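Local coordinates for protein ForH (Streptomyces kaniharaensis, PDB 6NKO) that is encoded among the formycin A biosynthesis genes and probably closes the pyrimidine ring of the pyrazolopyrimidine, as the related PurH does in purine biosynthesis, at residues I112-N117 and H155-S160. Residues are numbered along the deposited sequence; the frame is centred on the assembly and turned at random.
Sequences IDLVCN and HVIPLS
Leu114 and Leu159 meet through their CD1 methyls, 3.6 Å apart, on one face of the parallel pair formed by strands 114-117 and 157-159. Leu114 CG stands anti to its own nitrogen (chi1 -171°), which turns the branch to this face; with chi2 at 138°, CD1 touches Leu159 and also lies 4.0 Å from Ile157 CB. Further along, the thiol of Cys116 rests against Leu159, SG to CB 4.0 Å. On the other face, Val115 CG2 packs on Val156 CG1 at 3.8 Å, beneath helix 141-151, the connection of this beta-alpha-beta unit. Both methyls of Val156 abut Ile112 O from one side, CG1 at 3.2 Å.

The backbone ladder runs from Ile157 N to Asp113 O, then through Val115 N to Ile157 O and Leu159 N to Val115 O, and ends with Asn117 N on Leu159 O. The first donor stands 37° above the carbonyl plane of Asp113, whose oxygen also meets a water. A second water joins Asp113 OD1 to His155 O, while OD2 accepts from Leu22 N. Beyond the ladder Ser160 OG, held anti to its backbone N, donates to Asn117 O at 3.0 Å. Asn117 ND2 is hydrogen-bonded to Ala26 O and Asp139 OD2. Four backbone bonds thus join an edge strand, flanked by helix 184-212 at Ile157, Pro158 and Leu159, to strand 114-117, itself bonded to strand 22-26.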
loop_
_atom_site.group_PDB
_atom_site.type_symbol
_atom_site.label_atom_id
_atom_site.label_comp_id
_atom_site.label_asym_id
_atom_site.label_seq_id
_atom_site.Cartn_x
_atom_site.Cartn_y
_atom_site.Cartn_z
ATOM N N ILE A 112 0.785 5.545 9.845
ATOM C CA ILE A 112 1.423 4.971 8.667
ATOM C C ILE A 112 1.703 6.120 7.706
ATOM O O ILE A 112 0.775 6.740 7.174
ATOM C CB ILE A 112 0.556 3.883 8.020
ATOM C CG1 ILE A 112 0.574 2.613 8.877
ATOM C CG2 ILE A 112 1.048 3.578 6.615
ATOM C CD1 ILE A 112 -0.580 1.669 8.612
ATOM N N ASP A 113 2.984 6.414 7.488
ATOM C CA ASP A 113 3.377 7.573 6.698
ATOM C C ASP A 113 3.449 7.294 5.204
ATOM O O ASP A 113 3.428 8.242 4.411
ATOM C CB ASP A 113 4.732 8.099 7.178
ATOM C CG ASP A 113 4.784 8.280 8.679
ATOM O OD1 ASP A 113 4.326 9.336 9.168
ATOM O OD2 ASP A 113 5.273 7.360 9.371
ATOM N N LEU A 114 3.530 6.029 4.799
ATOM C CA LEU A 114 3.684 5.696 3.389
ATOM C C LEU A 114 2.990 4.375 3.102
ATOM O O LEU A 114 3.165 3.403 3.842
ATOM C CB LEU A 114 5.164 5.611 3.002
ATOM C CG LEU A 114 5.486 5.468 1.512
ATOM C CD1 LEU A 114 6.661 6.360 1.131
ATOM C CD2 LEU A 114 5.768 4.013 1.151
ATOM N N VAL A 115 2.213 4.347 2.023
ATOM C CA VAL A 115 1.535 3.145 1.558
ATOM C C VAL A 115 1.981 2.874 0.130
ATOM O O VAL A 115 1.954 3.776 -0.716
ATOM C CB VAL A 115 0.003 3.285 1.636
ATOM C CG1 VAL A 115 -0.677 2.117 0.929
ATOM C CG2 VAL A 115 -0.444 3.372 3.085
ATOM N N CYS A 116 2.392 1.637 -0.133
ATOM C CA CYS A 116 2.806 1.188 -1.456
ATOM C C CYS A 116 1.958 -0.019 -1.837
ATOM O O CYS A 116 1.993 -1.042 -1.145
ATOM C CB CYS A 116 4.291 0.829 -1.464
ATOM S SG CYS A 116 5.124 1.166 -3.013
ATOM N N ASN A 117 1.200 0.096 -2.928
ATOM C CA ASN A 117 0.253 -0.949 -3.305
ATOM C C ASN A 117 0.236 -1.142 -4.816
ATOM O O ASN A 117 0.007 -0.186 -5.565
ATOM C CB ASN A 117 -1.154 -0.618 -2.791
ATOM C CG ASN A 117 -2.163 -1.705 -3.104
ATOM O OD1 ASN A 117 -3.238 -1.432 -3.637
ATOM N ND2 ASN A 117 -1.820 -2.945 -2.780
ATOM N N HIS A 155 -1.015 13.372 5.164
ATOM C CA HIS A 155 -0.372 12.619 6.229
ATOM C C HIS A 155 0.094 11.231 5.814
ATOM O O HIS A 155 0.799 10.582 6.594
ATOM C CB HIS A 155 -1.320 12.500 7.433
ATOM C CG HIS A 155 -1.960 13.797 7.819
ATOM N ND1 HIS A 155 -1.233 14.947 8.039
ATOM C CD2 HIS A 155 -3.259 14.131 8.010
ATOM C CE1 HIS A 155 -2.055 15.931 8.355
ATOM N NE2 HIS A 155 -3.290 15.463 8.345
ATOM N N VAL A 156 -0.281 10.750 4.629
ATOM C CA VAL A 156 0.187 9.469 4.109
ATOM C C VAL A 156 0.604 9.663 2.660
ATOM O O VAL A 156 -0.126 10.275 1.874
ATOM C CB VAL A 156 -0.886 8.365 4.205
ATOM C CG1 VAL A 156 -0.232 6.994 4.114
ATOM C CG2 VAL A 156 -1.699 8.491 5.487
ATOM N N ILE A 157 1.769 9.135 2.303
ATOM C CA ILE A 157 2.269 9.195 0.934
ATOM C C ILE A 157 1.691 8.004 0.171
ATOM O O ILE A 157 1.942 6.855 0.568
ATOM C CB ILE A 157 3.799 9.186 0.887
ATOM C CG1 ILE A 157 4.355 10.408 1.620
ATOM C CG2 ILE A 157 4.280 9.164 -0.554
ATOM C CD1 ILE A 157 5.723 10.184 2.230
ATOM N N PRO A 158 0.923 8.227 -0.898
ATOM C CA PRO A 158 0.340 7.104 -1.641
ATOM C C PRO A 158 1.133 6.761 -2.892
ATOM O O PRO A 158 1.117 7.520 -3.865
ATOM C CB PRO A 158 -1.062 7.618 -1.994
ATOM C CG PRO A 158 -0.956 9.164 -1.905
ATOM C CD PRO A 158 0.428 9.516 -1.400
ATOM N N LEU A 159 1.817 5.622 -2.893
ATOM C CA LEU A 159 2.654 5.214 -4.012
ATOM C C LEU A 159 2.085 3.960 -4.660
ATOM O O LEU A 159 1.655 3.036 -3.961
ATOM C CB LEU A 159 4.091 4.955 -3.563
ATOM C CG LEU A 159 4.945 6.195 -3.298
ATOM C CD1 LEU A 159 6.138 5.850 -2.409
ATOM C CD2 LEU A 159 5.408 6.848 -4.601
ATOM N N SER A 160 2.106 3.922 -5.993
ATOM C CA SER A 160 1.637 2.765 -6.747
ATOM C C SER A 160 2.591 2.451 -7.891
ATOM O O SER A 160 3.091 1.328 -8.000
ATOM C CB SER A 160 0.225 3.007 -7.292
ATOM O OG SER A 160 -0.340 1.807 -7.807
HETATM O O HOH W 1 3.386 10.855 4.928
HETATM O O HOH W 2 3.068 11.086 7.697
#